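Local coordinates for protein N-acetylglucosamine-specific lectin (Saxidomus purpuratus, PDB 6A7S) that binds N-acetylated amino sugars, N-acetylglucosamine and N-acetylgalactosamine among them, through a C-type lectin domain that also holds calcium, at residues A[27-32]-A[153-158]; A[47-52]-A[87-92]; A[125-130]-A[137-142]. All coordinates share one frame; numbering follows the deposited sequence.

Contact 1 (A[27-32]-A[153-158]). With CA (calcium ion), chain D.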
loop_
_atom_site.group_PDB
_atom_site.type_symbol
_atom_site.label_atom_id
_atom_site.label_comp_id
_atom_site.label_asym_id
_atom_site.label_seq_id
_atom_site.Cartn_x
_atom_site.Cartn_y
_atom_site.Cartn_z
ATOM N N ASP A 27 -9.330 -11.495 6.234
ATOM C CA ASP A 27 -9.999 -10.894 5.093
ATOM C C ASP A 27 -9.853 -11.749 3.821
ATOM O O ASP A 27 -10.560 -11.502 2.860
ATOM C CB ASP A 27 -9.463 -9.492 4.815
ATOM C CG ASP A 27 -9.811 -8.499 5.917
ATOM O OD1 ASP A 27 -10.873 -8.675 6.549
ATOM O OD2 ASP A 27 -9.016 -7.583 6.163
ATOM N N CYS A 28 -8.886 -12.674 3.760
ATOM C CA CYS A 28 -8.591 -13.378 2.449
ATOM C C CYS A 28 -9.675 -14.398 2.096
ATOM O O CYS A 28 -9.943 -15.309 2.893
ATOM C CB CYS A 28 -7.229 -14.062 2.469
ATOM S SG CYS A 28 -5.845 -12.904 2.653
ATOM N N PRO A 29 -10.302 -14.281 0.892
ATOM C CA PRO A 29 -11.228 -15.288 0.372
ATOM C C PRO A 29 -10.573 -16.665 0.357
ATOM O O PRO A 29 -9.320 -16.783 0.331
ATOM C CB PRO A 29 -11.557 -14.798 -1.036
ATOM C CG PRO A 29 -11.418 -13.319 -0.920
ATOM C CD PRO A 29 -10.192 -13.159 -0.045
ATOM N N SER A 30 -11.411 -17.693 0.426
ATOM C CA SER A 30 -10.925 -19.050 0.456
ATOM C C SER A 30 -10.052 -19.304 -0.783
ATOM O O SER A 30 -10.420 -18.857 -1.855
ATOM C CB SER A 30 -12.053 -20.029 0.511
ATOM O OG SER A 30 -11.556 -21.245 1.032
ATOM N N GLY A 31 -8.897 -19.949 -0.574
ATOM C CA GLY A 31 -7.909 -20.263 -1.622
ATOM C C GLY A 31 -6.935 -19.114 -1.895
ATOM O O GLY A 31 -5.993 -19.270 -2.671
ATOM N N TRP A 32 -7.162 -17.936 -1.301
ATOM C CA TRP A 32 -6.210 -16.848 -1.412
ATOM C C TRP A 32 -5.210 -16.903 -0.259
ATOM O O TRP A 32 -5.538 -17.361 0.831
ATOM C CB TRP A 32 -6.878 -15.476 -1.439
ATOM C CG TRP A 32 -7.810 -15.263 -2.577
ATOM C CD1 TRP A 32 -8.819 -16.084 -2.969
ATOM C CD2 TRP A 32 -7.818 -14.151 -3.480
ATOM N NE1 TRP A 32 -9.445 -15.551 -4.050
ATOM C CE2 TRP A 32 -8.844 -14.383 -4.405
ATOM C CE3 TRP A 32 -7.031 -13.020 -3.633
ATOM C CZ2 TRP A 32 -9.159 -13.495 -5.416
ATOM C CZ3 TRP A 32 -7.320 -12.136 -4.650
ATOM C CH2 TRP A 32 -8.361 -12.389 -5.540
ATOM N N CYS A 153 -3.362 -12.757 -8.983
ATOM C CA CYS A 153 -4.263 -11.630 -8.687
ATOM C C CYS A 153 -4.010 -11.142 -7.261
ATOM O O CYS A 153 -3.618 -11.901 -6.376
ATOM C CB CYS A 153 -5.738 -12.031 -8.749
ATOM S SG CYS A 153 -6.284 -12.840 -10.286
ATOM N N GLU A 154 -4.332 -9.877 -7.037
ATOM C CA GLU A 154 -4.092 -9.253 -5.733
ATOM C C GLU A 154 -5.335 -8.439 -5.336
ATOM O O GLU A 154 -5.855 -7.752 -6.215
ATOM C CB GLU A 154 -2.903 -8.284 -5.812
ATOM C CG GLU A 154 -2.407 -7.766 -4.455
ATOM C CD GLU A 154 -1.221 -6.824 -4.483
ATOM O OE1 GLU A 154 -0.850 -6.344 -5.608
ATOM O OE2 GLU A 154 -0.695 -6.500 -3.367
ATOM N N ILE A 155 -5.674 -8.470 -4.046
ATOM C CA ILE A 155 -6.546 -7.445 -3.421
ATOM C C ILE A 155 -5.830 -6.855 -2.200
ATOM O O ILE A 155 -5.122 -7.547 -1.458
ATOM C CB ILE A 155 -7.917 -8.026 -3.018
ATOM C CG1 ILE A 155 -7.820 -9.119 -1.952
ATOM C CG2 ILE A 155 -8.645 -8.490 -4.272
ATOM C CD1 ILE A 155 -9.168 -9.600 -1.365
ATOM N N ASP A 156 -6.115 -5.592 -1.933
ATOM C CA ASP A 156 -5.598 -4.967 -0.720
ATOM C C ASP A 156 -6.709 -4.464 0.229
ATOM O O ASP A 156 -6.430 -3.691 1.111
ATOM C CB ASP A 156 -4.682 -3.845 -1.142
ATOM C CG ASP A 156 -5.422 -2.666 -1.718
ATOM O OD1 ASP A 156 -6.660 -2.707 -1.755
ATOM O OD2 ASP A 156 -4.735 -1.726 -2.107
ATOM N N CYS A 157 -7.953 -4.904 0.047
ATOM C CA CYS A 157 -9.053 -4.688 1.002
ATOM C C CYS A 157 -9.234 -3.201 1.367
ATOM O O CYS A 157 -9.544 -2.884 2.536
ATOM C CB CYS A 157 -8.795 -5.402 2.311
ATOM S SG CYS A 157 -8.577 -7.179 2.155
ATOM N N SER A 158 -8.995 -2.313 0.402
ATOM C CA SER A 158 -8.982 -0.896 0.600
ATOM C C SER A 158 -10.387 -0.354 0.310
ATOM O O SER A 158 -10.590 0.859 0.286
ATOM C CB SER A 158 -7.907 -0.210 -0.197
ATOM O OG SER A 158 -8.050 -0.498 -1.566
HETATM CA CA CA D . 1.262 -5.317 -4.217
HETATM O O HOH W 1 1.482 -4.812 -1.795
#
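Trp32 and Ile155 cross at about a right angle, with CZ3 of the indole 3.9 Å from Ile155 CG2, which approaches the ring obliquely. Ile155 reaches both neighbours because CG1 sits between its backbone N and carbonyl carbon (chi1 63°), which leaves CG2 for the indole and sends CD1 to meet Pro29 CD tip to tip at 3.9 Å. The far corner of the indole, CH2, lies 4.2 Å from Cys153 CB, while the backbone carbon of Glu154 is close to the ring plane at its edge. Pro29 and Trp32 are brought together by a type II beta turn closed by Trp32 N donating to Pro29 O at 2.9 Å, with Gly31 at the positive phi of 85° that such a turn requires; Pro29 CG then lies above one indole face, toward the rim. In the C-type lectin fold the two chain ends lie close together, and here the loop before strand 33-35 meets the end of strand 149-155 without one hydrogen bond between them. Disulfides Cys28-Cys39 and Cys153-Cys56 tie the segments to strand 38-47 and helix 49-58, while Cys157-Cys23 links the two chain ends. Beyond Ile155, Cys157 SG packs 3.6 Å from Asp27 CB, and Asp27 OD2 accepts a hydrogen bond from Ser24 N. Glu154 takes the other side of the strand: with its chain extended, its carboxylate grips calcium through OE2 at 2.4 Å and OE1 at 2.7 Å. Ser38 OG is hydrogen-bonded to OE2, and Thr65, Glu67, Glu71 and a water also bind the ion.

Contact 2 (A[47-52]-A[87-92]). With NGA (2-acetamido-2-deoxy-beta-D-galactopyranose), chain B.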
loop_
_atom_site.group_PDB
_atom_site.type_symbol
_atom_site.label_atom_id
_atom_site.label_comp_id
_atom_site.label_asym_id
_atom_site.label_seq_id
_atom_site.Cartn_x
_atom_site.Cartn_y
_atom_site.Cartn_z
ATOM N N ARG A 47 -4.385 -18.756 -19.498
ATOM C CA ARG A 47 -4.898 -17.638 -20.248
ATOM C C ARG A 47 -3.741 -16.784 -20.766
ATOM O O ARG A 47 -2.632 -16.828 -20.249
ATOM C CB ARG A 47 -5.790 -16.773 -19.352
ATOM C CG ARG A 47 -6.748 -17.546 -18.450
ATOM C CD ARG A 47 -7.441 -16.627 -17.436
ATOM N NE ARG A 47 -8.208 -17.388 -16.448
ATOM C CZ ARG A 47 -7.749 -18.017 -15.364
ATOM N NH1 ARG A 47 -6.461 -18.019 -15.027
ATOM N NH2 ARG A 47 -8.621 -18.675 -14.610
ATOM N N GLY A 48 -4.042 -15.955 -21.765
ATOM C CA GLY A 48 -3.150 -14.926 -22.182
ATOM C C GLY A 48 -3.075 -13.812 -21.164
ATOM O O GLY A 48 -3.829 -13.788 -20.192
ATOM N N TRP A 49 -2.153 -12.886 -21.381
ATOM C CA TRP A 49 -2.020 -11.774 -20.452
ATOM C C TRP A 49 -3.354 -11.009 -20.363
ATOM O O TRP A 49 -3.876 -10.781 -19.269
ATOM C CB TRP A 49 -0.866 -10.842 -20.838
ATOM C CG TRP A 49 -0.598 -9.793 -19.803
ATOM C CD1 TRP A 49 0.224 -9.922 -18.718
ATOM C CD2 TRP A 49 -1.226 -8.506 -19.675
ATOM N NE1 TRP A 49 0.162 -8.810 -17.936
ATOM C CE2 TRP A 49 -0.700 -7.912 -18.507
ATOM C CE3 TRP A 49 -2.181 -7.808 -20.420
ATOM C CZ2 TRP A 49 -1.081 -6.648 -18.080
ATOM C CZ3 TRP A 49 -2.558 -6.553 -19.998
ATOM C CH2 TRP A 49 -2.015 -5.981 -18.847
ATOM N N GLU A 50 -3.906 -10.615 -21.505
ATOM C CA GLU A 50 -5.159 -9.811 -21.481
ATOM C C GLU A 50 -6.287 -10.621 -20.818
ATOM O O GLU A 50 -7.103 -10.117 -20.025
ATOM C CB GLU A 50 -5.456 -9.352 -22.905
ATOM C CG GLU A 50 -4.689 -8.092 -23.225
ATOM C CD GLU A 50 -4.613 -7.664 -24.675
ATOM O OE1 GLU A 50 -5.230 -8.337 -25.531
ATOM O OE2 GLU A 50 -3.911 -6.663 -24.947
ATOM N N GLY A 51 -6.329 -11.912 -21.126
ATOM C CA GLY A 51 -7.268 -12.807 -20.526
ATOM C C GLY A 51 -7.112 -12.860 -19.024
ATOM O O GLY A 51 -8.077 -12.926 -18.293
ATOM N N SER A 52 -5.861 -12.783 -18.577
ATOM C CA SER A 52 -5.510 -12.864 -17.169
ATOM C C SER A 52 -5.951 -11.561 -16.465
ATOM O O SER A 52 -6.425 -11.576 -15.373
ATOM C CB SER A 52 -4.014 -13.145 -17.015
ATOM O OG SER A 52 -3.690 -14.451 -17.464
ATOM N N TYR A 87 6.159 -19.660 -15.959
ATOM C CA TYR A 87 5.869 -18.253 -15.931
ATOM C C TYR A 87 4.448 -18.026 -15.395
ATOM O O TYR A 87 3.572 -18.835 -15.631
ATOM C CB TYR A 87 6.022 -17.599 -17.313
ATOM C CG TYR A 87 5.230 -18.224 -18.429
ATOM C CD1 TYR A 87 5.734 -19.317 -19.112
ATOM C CD2 TYR A 87 3.985 -17.734 -18.827
ATOM C CE1 TYR A 87 5.006 -19.947 -20.106
ATOM C CE2 TYR A 87 3.252 -18.343 -19.843
ATOM C CZ TYR A 87 3.776 -19.452 -20.494
ATOM O OH TYR A 87 3.101 -20.085 -21.499
ATOM N N TYR A 88 4.264 -16.854 -14.779
ATOM C CA TYR A 88 2.968 -16.358 -14.231
ATOM C C TYR A 88 2.804 -14.875 -14.572
ATOM O O TYR A 88 3.662 -14.047 -14.305
ATOM C CB TYR A 88 2.892 -16.472 -12.721
ATOM C CG TYR A 88 2.768 -17.871 -12.203
ATOM C CD1 TYR A 88 3.831 -18.761 -12.291
ATOM C CD2 TYR A 88 1.596 -18.299 -11.587
ATOM C CE1 TYR A 88 3.708 -20.058 -11.812
ATOM C CE2 TYR A 88 1.462 -19.594 -11.081
ATOM C CZ TYR A 88 2.521 -20.477 -11.202
ATOM O OH TYR A 88 2.368 -21.760 -10.728
ATOM N N TRP A 89 1.667 -14.551 -15.179
ATOM C CA TRP A 89 1.375 -13.146 -15.551
ATOM C C TRP A 89 1.184 -12.268 -14.310
ATOM O O TRP A 89 0.616 -12.727 -13.325
ATOM C CB TRP A 89 0.159 -13.107 -16.464
ATOM C CG TRP A 89 0.328 -13.813 -17.765
ATOM C CD1 TRP A 89 -0.442 -14.825 -18.253
ATOM C CD2 TRP A 89 1.331 -13.553 -18.760
ATOM N NE1 TRP A 89 0.016 -15.216 -19.474
ATOM C CE2 TRP A 89 1.103 -14.460 -19.809
ATOM C CE3 TRP A 89 2.395 -12.665 -18.860
ATOM C CZ2 TRP A 89 1.939 -14.550 -20.913
ATOM C CZ3 TRP A 89 3.183 -12.705 -19.992
ATOM C CH2 TRP A 89 2.932 -13.616 -21.014
ATOM N N ILE A 90 1.650 -11.013 -14.417
ATOM C CA ILE A 90 1.529 -10.001 -13.394
ATOM C C ILE A 90 1.066 -8.672 -14.019
ATOM O O ILE A 90 1.036 -8.499 -15.221
ATOM C CB ILE A 90 2.847 -9.829 -12.586
ATOM C CG1 ILE A 90 3.995 -9.281 -13.448
ATOM C CG2 ILE A 90 3.225 -11.116 -11.839
ATOM C CD1 ILE A 90 5.215 -8.911 -12.657
ATOM N N GLY A 91 0.761 -7.686 -13.171
ATOM C CA GLY A 91 -0.027 -6.511 -13.585
ATOM C C GLY A 91 0.829 -5.380 -14.074
ATOM O O GLY A 91 0.750 -4.243 -13.558
ATOM N N ALA A 92 1.639 -5.653 -15.099
ATOM C CA ALA A 92 2.360 -4.611 -15.732
ATOM C C ALA A 92 2.571 -4.917 -17.214
ATOM O O ALA A 92 2.658 -6.058 -17.622
ATOM C CB ALA A 92 3.664 -4.371 -15.018
HETATM C C1 NGA B . 10.938 -17.215 -22.802
HETATM C C2 NGA B . 10.096 -16.007 -22.366
HETATM C C3 NGA B . 10.229 -15.188 -23.644
HETATM C C4 NGA B . 11.744 -15.047 -23.989
HETATM C C5 NGA B . 12.580 -16.307 -23.817
HETATM C C6 NGA B . 14.095 -16.257 -24.148
HETATM C C7 NGA B . 7.879 -15.802 -21.335
HETATM C C8 NGA B . 6.441 -16.266 -21.512
HETATM N N2 NGA B . 8.696 -16.338 -22.230
HETATM O O1 NGA B . 10.524 -18.551 -22.746
HETATM O O3 NGA B . 9.511 -13.969 -23.530
HETATM O O4 NGA B . 12.121 -13.990 -23.118
HETATM O O5 NGA B . 12.296 -16.896 -22.512
HETATM O O6 NGA B . 14.238 -15.852 -25.525
HETATM O O7 NGA B . 8.237 -14.977 -20.528
#
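Chi1 of -173° turns the Trp49 indole opposite its backbone N, and chi1 of -63° holds the Trp89 indole beside its own N; with these torsions the five-membered ring of Trp49 points its edge toward the face of the Trp89 six-membered ring, planes at 87°. In this offset edge-to-face stack Trp49 CD1 comes within 3.5 Å of Trp89 CE3, and Trp49 CB sits over the six-membered ring of Trp89 as a CH-pi contact, 4.2 Å from its centroid. The same chi1 of Trp49 aims its NE1 at Ile90 O, a fairly straight bond of 2.9 Å with the acceptor near the indole plane. Ile90 O also takes Ala92 N across the inverse gamma turn centred on Gly91. Residues 89-92 match the WIGL motif of C-type lectins in position and, apart from the last residue, in sequence. Along the helix start, with Gly48 as N-cap, Ser52 OG (2.8 Å) and Ser52 N reach Gly48 O from opposite faces of its plane, and OG lies 3.4 Å from Trp89 CD1. Trp89 NE1 makes weak bonds to Arg47 O (3.2 Å) and Thr147 O. Trp49 is thus fixed by a good polar bond, Trp89 mainly by packing, its N-H weakly satisfied by carbonyls.

Contact 3 (A[125-130]-A[137-142]). With NGA (2-acetamido-2-deoxy-beta-D-galactopyranose), chain B.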
loop_
_atom_site.group_PDB
_atom_site.type_symbol
_atom_site.label_atom_id
_atom_site.label_comp_id
_atom_site.label_asym_id
_atom_site.label_seq_id
_atom_site.Cartn_x
_atom_site.Cartn_y
_atom_site.Cartn_z
ATOM N N CYS A 125 4.304 -7.532 -22.160
ATOM C CA CYS A 125 3.574 -7.711 -20.888
ATOM C C CYS A 125 4.442 -8.520 -19.922
ATOM O O CYS A 125 5.191 -9.402 -20.345
ATOM C CB CYS A 125 2.277 -8.464 -21.136
ATOM S SG CYS A 125 1.006 -7.436 -21.921
ATOM N N LEU A 126 4.336 -8.247 -18.626
ATOM C CA LEU A 126 5.305 -8.783 -17.706
ATOM C C LEU A 126 4.777 -10.087 -17.114
ATOM O O LEU A 126 3.555 -10.267 -16.867
ATOM C CB LEU A 126 5.643 -7.776 -16.607
ATOM C CG LEU A 126 6.754 -6.785 -16.942
ATOM C CD1 LEU A 126 6.247 -5.655 -17.835
ATOM C CD2 LEU A 126 7.332 -6.234 -15.660
ATOM N N ASP A 127 5.741 -10.976 -16.874
ATOM C CA ASP A 127 5.544 -12.181 -16.094
ATOM C C ASP A 127 6.677 -12.331 -15.087
ATOM O O ASP A 127 7.637 -11.624 -15.132
ATOM C CB ASP A 127 5.376 -13.416 -16.978
ATOM C CG ASP A 127 6.496 -13.658 -17.992
ATOM O OD1 ASP A 127 7.610 -13.196 -17.722
ATOM O OD2 ASP A 127 6.237 -14.409 -18.980
ATOM N N TYR A 128 6.443 -13.152 -14.061
ATOM C CA TYR A 128 7.521 -13.776 -13.373
ATOM C C TYR A 128 7.950 -14.945 -14.235
ATOM O O TYR A 128 7.099 -15.671 -14.700
ATOM C CB TYR A 128 7.121 -14.265 -11.977
ATOM C CG TYR A 128 7.288 -13.200 -10.935
ATOM C CD1 TYR A 128 6.274 -12.279 -10.691
ATOM C CD2 TYR A 128 8.456 -13.063 -10.226
ATOM C CE1 TYR A 128 6.423 -11.263 -9.762
ATOM C CE2 TYR A 128 8.616 -12.060 -9.276
ATOM C CZ TYR A 128 7.603 -11.139 -9.059
ATOM O OH TYR A 128 7.761 -10.120 -8.166
ATOM N N LEU A 129 9.249 -15.079 -14.488
ATOM C CA LEU A 129 9.728 -16.122 -15.381
ATOM C C LEU A 129 10.783 -16.940 -14.645
ATOM O O LEU A 129 11.581 -16.422 -13.894
ATOM C CB LEU A 129 10.333 -15.472 -16.632
ATOM C CG LEU A 129 11.064 -16.375 -17.645
ATOM C CD1 LEU A 129 10.108 -17.363 -18.290
ATOM C CD2 LEU A 129 11.697 -15.513 -18.750
ATOM N N ASN A 130 10.784 -18.240 -14.915
ATOM C CA ASN A 130 11.794 -19.132 -14.420
ATOM C C ASN A 130 12.425 -19.790 -15.644
ATOM O O ASN A 130 11.876 -20.749 -16.138
ATOM C CB ASN A 130 11.247 -20.195 -13.481
ATOM C CG ASN A 130 12.374 -20.998 -12.863
ATOM O OD1 ASN A 130 13.462 -20.468 -12.618
ATOM N ND2 ASN A 130 12.088 -22.248 -12.554
ATOM N N GLN A 137 11.981 -14.017 -11.729
ATOM C CA GLN A 137 12.173 -12.608 -11.794
ATOM C C GLN A 137 11.380 -12.099 -13.001
ATOM O O GLN A 137 10.896 -12.864 -13.792
ATOM C CB GLN A 137 13.662 -12.256 -11.846
ATOM C CG GLN A 137 14.437 -12.665 -10.594
ATOM C CD GLN A 137 15.940 -12.611 -10.804
ATOM O OE1 GLN A 137 16.488 -13.430 -11.537
ATOM N NE2 GLN A 137 16.619 -11.658 -10.164
ATOM N N TRP A 138 11.241 -10.783 -13.164
ATOM C CA TRP A 138 10.370 -10.300 -14.181
ATOM C C TRP A 138 11.005 -10.407 -15.599
ATOM O O TRP A 138 12.194 -10.209 -15.754
ATOM C CB TRP A 138 10.039 -8.833 -13.929
ATOM C CG TRP A 138 9.548 -8.458 -12.573
ATOM C CD1 TRP A 138 9.023 -9.229 -11.578
ATOM C CD2 TRP A 138 9.457 -7.104 -12.148
ATOM N NE1 TRP A 138 8.665 -8.440 -10.528
ATOM C CE2 TRP A 138 8.907 -7.130 -10.855
ATOM C CE3 TRP A 138 9.839 -5.889 -12.725
ATOM C CZ2 TRP A 138 8.742 -5.957 -10.124
ATOM C CZ3 TRP A 138 9.635 -4.726 -12.012
ATOM C CH2 TRP A 138 9.114 -4.772 -10.717
ATOM N N ASN A 139 10.169 -10.730 -16.588
ATOM C CA ASN A 139 10.480 -10.674 -18.004
ATOM C C ASN A 139 9.349 -9.937 -18.706
ATOM O O ASN A 139 8.191 -10.010 -18.252
ATOM C CB ASN A 139 10.709 -12.051 -18.642
ATOM C CG ASN A 139 10.938 -11.976 -20.148
ATOM O OD1 ASN A 139 11.793 -11.226 -20.644
ATOM N ND2 ASN A 139 10.120 -12.711 -20.881
ATOM N N ASP A 140 9.705 -9.250 -19.808
ATOM C CA ASP A 140 8.733 -8.721 -20.718
ATOM C C ASP A 140 8.562 -9.713 -21.868
ATOM O O ASP A 140 9.524 -10.052 -22.582
ATOM C CB ASP A 140 9.066 -7.310 -21.235
ATOM C CG ASP A 140 10.469 -7.083 -21.768
ATOM O OD1 ASP A 140 11.369 -7.966 -21.585
ATOM O OD2 ASP A 140 10.655 -5.986 -22.403
ATOM N N HIS A 141 7.309 -10.163 -22.024
ATOM C CA HIS A 141 6.940 -11.083 -23.084
ATOM C C HIS A 141 6.228 -10.331 -24.193
ATOM O O HIS A 141 5.243 -9.626 -23.946
ATOM C CB HIS A 141 6.036 -12.199 -22.580
ATOM C CG HIS A 141 5.858 -13.283 -23.576
ATOM N ND1 HIS A 141 6.893 -14.178 -23.890
ATOM C CD2 HIS A 141 4.790 -13.612 -24.335
ATOM C CE1 HIS A 141 6.453 -14.995 -24.807
ATOM N NE2 HIS A 141 5.137 -14.720 -25.058
ATOM N N VAL A 142 6.655 -10.618 -25.425
ATOM C CA VAL A 142 6.230 -9.828 -26.589
ATOM C C VAL A 142 4.731 -9.983 -26.898
ATOM O O VAL A 142 4.159 -9.067 -27.476
ATOM C CB VAL A 142 7.087 -10.180 -27.814
ATOM C CG1 VAL A 142 6.883 -11.608 -28.260
ATOM C CG2 VAL A 142 6.866 -9.196 -28.957
HETATM C C1 NGA B . 10.938 -17.215 -22.802
HETATM C C2 NGA B . 10.096 -16.007 -22.366
HETATM C C3 NGA B . 10.229 -15.188 -23.644
HETATM C C4 NGA B . 11.744 -15.047 -23.989
HETATM C C5 NGA B . 12.580 -16.307 -23.817
HETATM C C6 NGA B . 14.095 -16.257 -24.148
HETATM C C7 NGA B . 7.879 -15.802 -21.335
HETATM C C8 NGA B . 6.441 -16.266 -21.512
HETATM N N2 NGA B . 8.696 -16.338 -22.230
HETATM O O1 NGA B . 10.524 -18.551 -22.746
HETATM O O3 NGA B . 9.511 -13.969 -23.530
HETATM O O4 NGA B . 12.121 -13.990 -23.118
HETATM O O5 NGA B . 12.296 -16.896 -22.512
HETATM O O6 NGA B . 14.238 -15.852 -25.525
HETATM O O7 NGA B . 8.237 -14.977 -20.528
#
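Asp127 and Asn139 form a hydrogen-bonded pair between antiparallel strands 125-131 and 137-141, the latter carrying the Trp-Asn-Asp (WND) sequence of C-type lectins, and their side chains share the sheet face that receives the sugar. Asn139 CG stands opposite its backbone N (chi1 176°), which extends the amide toward the ligand: ND2 donates to both O3 and O7 of the N-acetylgalactosamine, 3.0 Å each. His141 ND1 shares a hydrogen bond with the same O3 at 2.7 Å, and the sugar's acetyl methyl C8 lies over one face of the imidazole. Asp127 OD2 approaches O7 to 2.6 Å.

Around this first shell, Leu129 runs alongside Asn139 and points the same way, its CD2 3.6 Å from Asn139 CB. Outside the pair of strands, Lys118 NZ holds Asn139 OD1 and Thr147 OG1 holds His141 NE2, so the other polar atom of the Asn139 amide and of the His141 ring is held too. Asn139 and Asp140 are calcium ligands in a structure of this protein, together with Asp120, whose N here bonds to Asp140 OD1. The backbone fixes the spacing: Asp127 N meets Asn139 O at 3.0 Å, with further paired bonds at Cys125-His141 and Leu129-Gln137.

On the opposite face, Leu126, Tyr128 and Trp138 pack together beside Asp140. Leu126 CD2 lies 3.9 Å from Trp138 CE3, and the Trp138 indole presents its edge to the face of Tyr128 with planes at 89°. Tyr128 OH is in addition hydrogen-bonded to Asp72 OD1 on helix 69-79. That hydroxyl lies almost in the indole plane and accepts Trp138 NE1 at 3.0 Å, with an N-H...O angle of 158°.

Contact 1 is a surface contact between the two ends of the chain, whereas contacts 2 and 3 are buried, their centres about 9 Å apart. Contacts 2 and 3 share a sheet: strand 87-95 lies beside strand 125-131, with Tyr88 O 2.9 Å from Tyr128 N in a probable hydrogen bond. Chemistry follows place. Contact 1 relies on apolar packing among disulfides, contact 2 on indoles bonded to carbonyls, and contact 3 on a backbone ladder with polar groups on its sugar side. The ligand's acetyl methyl joins the last two, lying roughly between the Tyr87 and His141 rings. Contact 1, about 23 Å from contact 3 between centres, holds Glu154, a ligand of the calcium bound here.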